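Local structure of dual specificity phosphatase 28 (Homo sapiens, 5Y15) at residues A[61-72]-A[113-124]; A[103-114]-A[134-143]. The protein is an atypical dual-specificity phosphatase that hydrolyses a synthetic aryl phosphate in vitro but has almost no activity on phosphotyrosine and still less on phosphothreonine. The protein carries 2 engineered substitutions. All blocks are in the same frame, centred on the assembly; numbering follows the deposited sequence.

Contact 1 (A[61-72]-A[113-124]). Engineered in segment 113-124: Ser-124 (natural residue Cys).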
loop_
_atom_site.group_PDB
_atom_site.type_symbol
_atom_site.label_atom_id
_atom_site.label_comp_id
_atom_site.label_asym_id
_atom_site.label_seq_id
_atom_site.Cartn_x
_atom_site.Cartn_y
_atom_site.Cartn_z
ATOM N N LEU A 61 -9.388 -15.603 -3.049
ATOM C CA LEU A 61 -8.557 -14.681 -2.290
ATOM C C LEU A 61 -8.643 -14.955 -0.794
ATOM O O LEU A 61 -7.634 -14.865 -0.083
ATOM C CB LEU A 61 -8.962 -13.236 -2.621
ATOM C CG LEU A 61 -8.679 -12.838 -4.077
ATOM C CD1 LEU A 61 -9.115 -11.422 -4.394
ATOM C CD2 LEU A 61 -7.218 -13.006 -4.346
ATOM N N ALA A 62 -9.835 -15.257 -0.282
ATOM C CA ALA A 62 -9.930 -15.534 1.147
ATOM C C ALA A 62 -9.307 -16.878 1.484
ATOM O O ALA A 62 -8.659 -17.019 2.526
ATOM C CB ALA A 62 -11.378 -15.495 1.633
ATOM N N ARG A 63 -9.471 -17.868 0.597
ATOM C CA ARG A 63 -8.879 -19.187 0.816
ATOM C C ARG A 63 -7.359 -19.113 0.850
ATOM O O ARG A 63 -6.722 -19.755 1.703
ATOM C CB ARG A 63 -9.362 -20.163 -0.263
ATOM C CG ARG A 63 -8.549 -20.173 -1.552
ATOM C CD ARG A 63 -9.105 -21.083 -2.638
ATOM N NE ARG A 63 -9.496 -22.389 -2.126
ATOM C CZ ARG A 63 -8.644 -23.389 -1.894
ATOM N NH1 ARG A 63 -7.348 -23.236 -2.124
ATOM N NH2 ARG A 63 -9.085 -24.554 -1.430
ATOM N N ALA A 64 -6.764 -18.321 -0.048
ATOM C CA ALA A 64 -5.325 -18.128 -0.063
ATOM C C ALA A 64 -4.858 -17.194 1.042
ATOM O O ALA A 64 -3.660 -16.897 1.115
ATOM C CB ALA A 64 -4.872 -17.600 -1.419
ATOM N N GLY A 65 -5.768 -16.713 1.886
ATOM C CA GLY A 65 -5.378 -15.805 2.948
ATOM C C GLY A 65 -4.770 -14.523 2.440
ATOM O O GLY A 65 -3.924 -13.930 3.118
ATOM N N VAL A 66 -5.180 -14.072 1.256
ATOM C CA VAL A 66 -4.667 -12.819 0.737
ATOM C C VAL A 66 -5.141 -11.702 1.646
ATOM O O VAL A 66 -6.338 -11.550 1.903
ATOM C CB VAL A 66 -5.114 -12.614 -0.715
ATOM C CG1 VAL A 66 -4.858 -11.179 -1.155
ATOM C CG2 VAL A 66 -4.344 -13.571 -1.621
ATOM N N THR A 67 -4.198 -10.928 2.160
ATOM C CA THR A 67 -4.507 -9.822 3.038
ATOM C C THR A 67 -4.140 -8.488 2.416
ATOM O O THR A 67 -4.377 -7.446 3.040
ATOM C CB THR A 67 -3.769 -9.977 4.373
ATOM O OG1 THR A 67 -2.373 -10.027 4.114
ATOM C CG2 THR A 67 -4.174 -11.279 5.059
ATOM N N LEU A 68 -3.569 -8.488 1.211
ATOM C CA LEU A 68 -3.254 -7.241 0.529
ATOM C C LEU A 68 -3.388 -7.467 -0.962
ATOM O O LEU A 68 -2.804 -8.417 -1.485
ATOM C CB LEU A 68 -1.833 -6.763 0.855
ATOM C CG LEU A 68 -1.308 -5.563 0.062
ATOM C CD1 LEU A 68 -1.967 -4.292 0.546
ATOM C CD2 LEU A 68 0.216 -5.437 0.126
ATOM N N CYS A 69 -4.165 -6.613 -1.631
ATOM C CA CYS A 69 -4.272 -6.604 -3.087
ATOM C C CYS A 69 -3.486 -5.420 -3.625
ATOM O O CYS A 69 -3.704 -4.282 -3.195
ATOM C CB CYS A 69 -5.737 -6.494 -3.542
ATOM S SG CYS A 69 -6.727 -7.911 -3.036
ATOM N N VAL A 70 -2.611 -5.672 -4.584
ATOM C CA VAL A 70 -1.839 -4.617 -5.222
ATOM C C VAL A 70 -2.411 -4.461 -6.615
ATOM O O VAL A 70 -2.192 -5.319 -7.482
ATOM C CB VAL A 70 -0.337 -4.928 -5.270
ATOM C CG1 VAL A 70 0.434 -3.748 -5.906
ATOM C CG2 VAL A 70 0.208 -5.253 -3.862
ATOM N N ASN A 71 -3.118 -3.354 -6.829
ATOM C CA ASN A 71 -3.814 -3.052 -8.083
ATOM C C ASN A 71 -2.866 -2.162 -8.863
ATOM O O ASN A 71 -2.736 -0.979 -8.562
ATOM C CB ASN A 71 -5.143 -2.367 -7.760
ATOM C CG ASN A 71 -6.006 -2.031 -8.998
ATOM O OD1 ASN A 71 -5.569 -2.080 -10.151
ATOM N ND2 ASN A 71 -7.243 -1.651 -8.729
ATOM N N VAL A 72 -2.159 -2.732 -9.834
ATOM C CA VAL A 72 -1.173 -1.960 -10.616
ATOM C C VAL A 72 -1.897 -1.449 -11.853
ATOM O O VAL A 72 -1.795 -1.992 -12.962
ATOM C CB VAL A 72 0.065 -2.795 -10.958
ATOM C CG1 VAL A 72 1.238 -1.874 -11.334
ATOM C CG2 VAL A 72 0.432 -3.741 -9.787
ATOM N N ALA A 113 2.870 -7.320 4.574
ATOM C CA ALA A 113 1.729 -8.232 4.629
ATOM C C ALA A 113 2.200 -9.680 4.748
ATOM O O ALA A 113 1.617 -10.475 5.492
ATOM C CB ALA A 113 0.809 -8.033 3.413
ATOM N N VAL A 114 3.255 -10.040 4.024
ATOM C CA VAL A 114 3.777 -11.401 4.091
ATOM C C VAL A 114 4.276 -11.722 5.492
ATOM O O VAL A 114 4.010 -12.802 6.028
ATOM C CB VAL A 114 4.895 -11.586 3.056
ATOM C CG1 VAL A 114 5.649 -12.880 3.330
ATOM C CG2 VAL A 114 4.314 -11.591 1.673
ATOM N N ARG A 115 5.002 -10.791 6.106
ATOM C CA ARG A 115 5.574 -11.045 7.420
ATOM C C ARG A 115 4.481 -11.256 8.456
ATOM O O ARG A 115 4.595 -12.138 9.315
ATOM C CB ARG A 115 6.483 -9.890 7.824
ATOM C CG ARG A 115 7.705 -9.757 6.969
ATOM C CD ARG A 115 8.930 -10.155 7.788
ATOM N NE ARG A 115 9.833 -10.888 6.934
ATOM C CZ ARG A 115 10.776 -11.671 7.424
ATOM N NH1 ARG A 115 10.887 -11.770 8.733
ATOM N NH2 ARG A 115 11.604 -12.346 6.627
ATOM N N ALA A 116 3.396 -10.485 8.365
ATOM C CA ALA A 116 2.287 -10.594 9.309
ATOM C C ALA A 116 1.499 -11.881 9.149
ATOM O O ALA A 116 0.561 -12.114 9.923
ATOM C CB ALA A 116 1.353 -9.389 9.161
ATOM N N GLY A 117 1.861 -12.721 8.188
ATOM C CA GLY A 117 1.259 -14.026 8.031
ATOM C C GLY A 117 0.209 -14.140 6.955
ATOM O O GLY A 117 -0.469 -15.176 6.881
ATOM N N GLY A 118 0.070 -13.125 6.104
ATOM C CA GLY A 118 -0.875 -13.135 5.025
ATOM C C GLY A 118 -0.195 -13.345 3.692
ATOM O O GLY A 118 0.959 -13.784 3.610
ATOM N N ALA A 119 -0.918 -13.009 2.634
ATOM C CA ALA A 119 -0.429 -13.182 1.280
ATOM C C ALA A 119 -0.826 -11.970 0.459
ATOM O O ALA A 119 -1.771 -11.260 0.788
ATOM C CB ALA A 119 -1.002 -14.454 0.644
ATOM N N CYS A 120 -0.119 -11.751 -0.636
ATOM C CA CYS A 120 -0.405 -10.622 -1.498
ATOM C C CYS A 120 -0.915 -11.135 -2.822
ATOM O O CYS A 120 -0.454 -12.161 -3.329
ATOM C CB CYS A 120 0.822 -9.757 -1.793
ATOM S SG CYS A 120 1.676 -9.125 -0.365
ATOM N N LEU A 121 -1.840 -10.373 -3.393
ATOM C CA LEU A 121 -2.273 -10.571 -4.761
ATOM C C LEU A 121 -1.841 -9.319 -5.507
ATOM O O LEU A 121 -2.200 -8.208 -5.111
ATOM C CB LEU A 121 -3.791 -10.768 -4.847
ATOM C CG LEU A 121 -4.327 -10.420 -6.225
ATOM C CD1 LEU A 121 -3.918 -11.509 -7.213
ATOM C CD2 LEU A 121 -5.848 -10.144 -6.240
ATOM N N VAL A 122 -1.022 -9.492 -6.532
ATOM C CA VAL A 122 -0.610 -8.417 -7.425
ATOM C C VAL A 122 -1.373 -8.643 -8.716
ATOM O O VAL A 122 -1.290 -9.731 -9.297
ATOM C CB VAL A 122 0.903 -8.438 -7.696
ATOM C CG1 VAL A 122 1.303 -7.322 -8.619
ATOM C CG2 VAL A 122 1.711 -8.354 -6.395
ATOM N N TYR A 123 -2.120 -7.640 -9.175
ATOM C CA TYR A 123 -2.881 -7.858 -10.394
ATOM C C TYR A 123 -2.901 -6.624 -11.276
ATOM O O TYR A 123 -2.793 -5.488 -10.812
ATOM C CB TYR A 123 -4.299 -8.318 -10.088
ATOM C CG TYR A 123 -5.236 -7.272 -9.545
ATOM C CD1 TYR A 123 -5.281 -7.000 -8.188
ATOM C CD2 TYR A 123 -6.117 -6.598 -10.386
ATOM C CE1 TYR A 123 -6.148 -6.053 -7.680
ATOM C CE2 TYR A 123 -6.996 -5.659 -9.891
ATOM C CZ TYR A 123 -7.009 -5.389 -8.532
ATOM O OH TYR A 123 -7.886 -4.451 -8.020
ATOM N N SER A 124 -3.040 -6.879 -12.568
ATOM C CA SER A 124 -3.195 -5.844 -13.570
ATOM C C SER A 124 -4.291 -6.333 -14.499
ATOM O O SER A 124 -4.857 -7.413 -14.297
ATOM C CB SER A 124 -1.881 -5.553 -14.309
ATOM O OG SER A 124 -1.417 -6.703 -14.999
HETATM O O HOH W 1 -1.292 -9.851 6.945
#

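Contact 2 (A[103-114]-A[134-143])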
loop_
_atom_site.group_PDB
_atom_site.type_symbol
_atom_site.label_atom_id
_atom_site.label_comp_id
_atom_site.label_asym_id
_atom_site.label_seq_id
_atom_site.Cartn_x
_atom_site.Cartn_y
_atom_site.Cartn_z
ATOM N N LEU A 103 8.217 1.238 -6.878
ATOM C CA LEU A 103 8.621 -0.137 -6.537
ATOM C C LEU A 103 8.963 -0.302 -5.054
ATOM O O LEU A 103 8.369 -1.133 -4.352
ATOM C CB LEU A 103 9.797 -0.586 -7.409
ATOM C CG LEU A 103 9.395 -0.840 -8.871
ATOM C CD1 LEU A 103 10.553 -1.306 -9.725
ATOM C CD2 LEU A 103 8.270 -1.858 -8.940
ATOM N N GLU A 104 9.930 0.466 -4.562
ATOM C CA GLU A 104 10.339 0.335 -3.162
ATOM C C GLU A 104 9.159 0.473 -2.204
ATOM O O GLU A 104 8.966 -0.421 -1.358
ATOM C CB GLU A 104 11.469 1.347 -2.896
ATOM C CG GLU A 104 12.292 1.078 -1.653
ATOM C CD GLU A 104 12.775 -0.327 -1.564
ATOM O OE1 GLU A 104 13.293 -0.850 -2.572
ATOM O OE2 GLU A 104 12.610 -0.929 -0.480
ATOM N N PRO A 105 8.307 1.496 -2.312
ATOM C CA PRO A 105 7.138 1.579 -1.413
ATOM C C PRO A 105 6.080 0.496 -1.624
ATOM O O PRO A 105 5.309 0.213 -0.692
ATOM C CB PRO A 105 6.554 2.963 -1.738
ATOM C CG PRO A 105 7.672 3.706 -2.364
ATOM C CD PRO A 105 8.476 2.725 -3.110
ATOM N N THR A 106 5.931 -0.036 -2.844
ATOM C CA THR A 106 4.972 -1.122 -3.061
ATOM C C THR A 106 5.499 -2.440 -2.484
ATOM O O THR A 106 4.766 -3.182 -1.811
ATOM C CB THR A 106 4.704 -1.276 -4.557
ATOM O OG1 THR A 106 4.239 -0.032 -5.072
ATOM C CG2 THR A 106 3.653 -2.346 -4.817
ATOM N N CYS A 107 6.774 -2.726 -2.745
ATOM C CA CYS A 107 7.416 -3.935 -2.231
ATOM C C CYS A 107 7.439 -3.966 -0.711
ATOM O O CYS A 107 7.301 -5.038 -0.110
ATOM C CB CYS A 107 8.832 -4.035 -2.776
ATOM S SG CYS A 107 8.852 -4.404 -4.541
ATOM N N ALA A 108 7.623 -2.812 -0.062
ATOM C CA ALA A 108 7.624 -2.845 1.400
ATOM C C ALA A 108 6.239 -3.130 1.957
ATOM O O ALA A 108 6.100 -3.841 2.952
ATOM C CB ALA A 108 8.179 -1.546 1.973
ATOM N N ALA A 109 5.187 -2.596 1.338
ATOM C CA ALA A 109 3.850 -2.951 1.798
ATOM C C ALA A 109 3.597 -4.437 1.616
ATOM O O ALA A 109 2.990 -5.093 2.482
ATOM C CB ALA A 109 2.785 -2.128 1.051
ATOM N N MET A 110 4.032 -4.982 0.475
ATOM C CA MET A 110 3.839 -6.409 0.234
ATOM C C MET A 110 4.575 -7.241 1.283
ATOM O O MET A 110 4.009 -8.191 1.857
ATOM C CB MET A 110 4.302 -6.759 -1.184
ATOM C CG MET A 110 3.397 -6.156 -2.311
ATOM S SD MET A 110 4.238 -6.294 -3.910
ATOM C CE MET A 110 4.189 -8.073 -4.082
ATOM N N GLU A 111 5.839 -6.876 1.564
ATOM C CA GLU A 111 6.632 -7.624 2.543
ATOM C C GLU A 111 6.003 -7.557 3.920
ATOM O O GLU A 111 5.936 -8.566 4.624
ATOM C CB GLU A 111 8.067 -7.099 2.591
ATOM C CG GLU A 111 8.932 -7.748 3.658
ATOM C CD GLU A 111 9.291 -9.204 3.343
ATOM O OE1 GLU A 111 8.858 -9.740 2.294
ATOM O OE2 GLU A 111 10.026 -9.821 4.149
ATOM N N ALA A 112 5.503 -6.382 4.315
ATOM C CA ALA A 112 4.836 -6.287 5.608
ATOM C C ALA A 112 3.631 -7.209 5.670
ATOM O O ALA A 112 3.370 -7.827 6.707
ATOM C CB ALA A 112 4.414 -4.846 5.890
ATOM N N ALA A 113 2.870 -7.320 4.574
ATOM C CA ALA A 113 1.729 -8.232 4.629
ATOM C C ALA A 113 2.200 -9.680 4.748
ATOM O O ALA A 113 1.617 -10.475 5.492
ATOM C CB ALA A 113 0.809 -8.033 3.413
ATOM N N VAL A 114 3.255 -10.040 4.024
ATOM C CA VAL A 114 3.777 -11.401 4.091
ATOM C C VAL A 114 4.276 -11.722 5.492
ATOM O O VAL A 114 4.010 -12.802 6.028
ATOM C CB VAL A 114 4.895 -11.586 3.056
ATOM C CG1 VAL A 114 5.649 -12.880 3.330
ATOM C CG2 VAL A 114 4.314 -11.591 1.673
ATOM N N VAL A 134 5.790 -5.899 -11.007
ATOM C CA VAL A 134 5.793 -5.711 -9.551
ATOM C C VAL A 134 6.165 -7.011 -8.833
ATOM O O VAL A 134 6.928 -7.003 -7.855
ATOM C CB VAL A 134 4.435 -5.166 -9.074
ATOM C CG1 VAL A 134 4.363 -5.192 -7.556
ATOM C CG2 VAL A 134 4.217 -3.733 -9.586
ATOM N N CYS A 135 5.630 -8.150 -9.294
ATOM C CA CYS A 135 6.023 -9.428 -8.683
ATOM C C CYS A 135 7.527 -9.658 -8.808
ATOM O O CYS A 135 8.196 -10.073 -7.849
ATOM C CB CYS A 135 5.255 -10.581 -9.331
ATOM S SG CYS A 135 3.582 -10.687 -8.717
ATOM N N THR A 136 8.079 -9.379 -9.987
ATOM C CA THR A 136 9.509 -9.549 -10.186
ATOM C C THR A 136 10.313 -8.678 -9.226
ATOM O O THR A 136 11.239 -9.157 -8.538
ATOM C CB THR A 136 9.836 -9.200 -11.630
ATOM O OG1 THR A 136 9.041 -10.021 -12.482
ATOM C CG2 THR A 136 11.294 -9.419 -11.930
ATOM N N ALA A 137 9.975 -7.388 -9.167
ATOM C CA ALA A 137 10.685 -6.482 -8.272
ATOM C C ALA A 137 10.559 -6.930 -6.818
ATOM O O ALA A 137 11.494 -6.765 -6.018
ATOM C CB ALA A 137 10.177 -5.048 -8.477
ATOM N N TYR A 138 9.401 -7.463 -6.441
ATOM C CA TYR A 138 9.244 -7.913 -5.068
ATOM C C TYR A 138 10.196 -9.066 -4.777
ATOM O O TYR A 138 10.843 -9.102 -3.719
ATOM C CB TYR A 138 7.795 -8.318 -4.776
ATOM C CG TYR A 138 7.668 -8.970 -3.416
ATOM C CD1 TYR A 138 7.602 -8.202 -2.262
ATOM C CD2 TYR A 138 7.696 -10.355 -3.281
ATOM C CE1 TYR A 138 7.515 -8.791 -1.014
ATOM C CE2 TYR A 138 7.633 -10.958 -2.023
ATOM C CZ TYR A 138 7.550 -10.172 -0.902
ATOM O OH TYR A 138 7.476 -10.770 0.334
ATOM N N LEU A 139 10.300 -10.015 -5.710
ATOM C CA LEU A 139 11.198 -11.140 -5.486
ATOM C C LEU A 139 12.650 -10.685 -5.411
ATOM O O LEU A 139 13.436 -11.227 -4.624
ATOM C CB LEU A 139 11.010 -12.185 -6.578
ATOM C CG LEU A 139 9.623 -12.822 -6.552
ATOM C CD1 LEU A 139 9.506 -13.767 -7.727
ATOM C CD2 LEU A 139 9.441 -13.575 -5.234
ATOM N N MET A 140 13.022 -9.679 -6.203
ATOM C CA MET A 140 14.393 -9.189 -6.134
ATOM C C MET A 140 14.670 -8.481 -4.817
ATOM O O MET A 140 15.740 -8.658 -4.223
ATOM C CB MET A 140 14.666 -8.212 -7.273
ATOM C CG MET A 140 15.114 -8.826 -8.570
ATOM S SD MET A 140 15.316 -7.489 -9.770
ATOM C CE MET A 140 13.674 -7.245 -10.144
ATOM N N ARG A 141 13.731 -7.648 -4.369
ATOM C CA ARG A 141 13.962 -6.740 -3.249
ATOM C C ARG A 141 13.868 -7.442 -1.895
ATOM O O ARG A 141 14.617 -7.098 -0.971
ATOM C CB ARG A 141 12.985 -5.570 -3.334
ATOM C CG ARG A 141 12.938 -4.662 -2.123
ATOM C CD ARG A 141 14.286 -3.974 -1.876
ATOM N NE ARG A 141 14.209 -3.057 -0.741
ATOM C CZ ARG A 141 14.504 -3.400 0.513
ATOM N NH1 ARG A 141 14.900 -4.635 0.794
ATOM N NH2 ARG A 141 14.402 -2.505 1.487
ATOM N N HIS A 142 12.953 -8.410 -1.736
ATOM C CA HIS A 142 12.723 -9.009 -0.424
ATOM C C HIS A 142 12.943 -10.514 -0.352
ATOM O O HIS A 142 12.872 -11.081 0.748
ATOM C CB HIS A 142 11.318 -8.669 0.085
ATOM C CG HIS A 142 11.166 -7.237 0.478
ATOM N ND1 HIS A 142 10.375 -6.347 -0.218
ATOM C CD2 HIS A 142 11.732 -6.530 1.484
ATOM C CE1 HIS A 142 10.441 -5.157 0.357
ATOM N NE2 HIS A 142 11.260 -5.243 1.393
ATOM N N ARG A 143 13.212 -11.175 -1.473
ATOM C CA ARG A 143 13.613 -12.569 -1.450
ATOM C C ARG A 143 14.997 -12.717 -2.068
ATOM O O ARG A 143 15.410 -13.822 -2.406
ATOM C CB ARG A 143 12.594 -13.436 -2.185
ATOM C CG ARG A 143 11.145 -13.192 -1.784
ATOM C CD ARG A 143 10.730 -13.989 -0.589
ATOM N NE ARG A 143 9.384 -13.621 -0.159
ATOM C CZ ARG A 143 8.272 -14.220 -0.584
ATOM N NH1 ARG A 143 8.348 -15.231 -1.445
ATOM N NH2 ARG A 143 7.085 -13.813 -0.146
#

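Contact 1 (A[61-72]-A[113-124])
Tyr-123 has CG between its backbone N and carbonyl carbon (chi1 73°), which swings the ring across to Asn-71 on the neighbouring strand. Asn-71 has CG anti to the backbone N (chi1 -178°), and this carries the amide over the phenol end of the ring, tilted 29° from it. Asn-71 CA lies over one ring face, 4.1 Å from the centroid of Tyr-123, as a CH-pi contact.

Strands 66-71 and 119-123 are parallel neighbours in the middle of the phosphatase domain's mixed sheet. The bond from Val-70 N to Leu-121 O is short (2.6 Å) and nearly straight. A beta bulge shifts the register between Val-66 and Leu-68. Here Ala-119 O takes Thr-67 N at 2.8 Å and, weakly, Leu-68 N. On the face shared with Tyr-123, Leu-121 CD2 meets Leu-61 CD2 at 3.7 Å.

The last backbone bond, Val-72 N to Tyr-123 O, leads to Ser-124, beside a bound phosphate ion. Ser-124 is engineered in place of the inferred nucleophilic cysteine that begins the family's phosphate-binding loop. Tyr-123 OH bonds to Pro-77 O, Asn-71 OD1 to Ser-73 OG, and Asn-71 ND2 to Gln-76 O and Glu-86 OE2. These buried polar ends are thus satisfied, which probably fixes ring and amide.

Contact 2 (A[103-114]-A[134-143])
Tyr-138 has the most surface buried here and fits as a knob among Cys-107, Met-110, Glu-111 and Val-114. Its CG lies anti to the backbone N (chi1 172°), which sends the ring across to helix 103-114. Met-110 CE touches Tyr-138 CG at 3.7 Å, and the sulfur makes an oblique Met-aromatic contact with the ring. At the far end Tyr-138 OH donates to Glu-111 OE1 at 2.6 Å, nearly along the C-O axis of that oxygen. Arg-143 NH2, which also bonds to Pro-45 O, adds a weak bond to Tyr-138 OH, so the hydroxyl has partners from both helix 103-114 and its own segment.

Cys-107 is the reciprocal knob, set among Ala-137, Tyr-138, Arg-141 and His-142. Its SG rests 3.6 Å from Tyr-138 CA.

His-142 is sandwiched. Glu-111 CB sits over the centre of one face, 3.6 Å from the ring centroid of His-142, and Arg-141 CG lies against the opposite face, toward its rim. The Glu-111 carboxylate runs nearly parallel to this ring (planes 7° apart) but is offset from its centre. Arg-141 NE forms a salt bridge with Glu-104 OE2 at 2.7 Å, while Glu-104 OE1 bonds to Tyr-174 OH.

The two helices cross at -73° with axes 9.5 Å apart. Met-110 and Val-134 also reach Val-122 of strand 119-123, while Ala-137 and Arg-141 touch Tyr-174 of helix 165-179.

How the contacts relate
From the N terminus, helix 58-63 leads into strand 66-71, the first half of contact 1. The chain then forms edge strand 85-88 and helix 100-115, which carries the first half of contact 2. Strand 119-123 returns beside 66-71 and closes the loop of contact 1. Strand 85-88, helix 100-115 and strand 119-123 thus make a beta-alpha-beta crossover that passes over strand 66-71. Helix 130-142 follows and closes contact 2 against helix 100-115. The two loops therefore cross, and the contacts share Ala-113 and Val-114. Their centres are 11 Å apart. They meet where Met-110 packs on Cys-120, and Cys-135 on Val-122. Together they tie the parallel centre of the sheet to the helices covering one face.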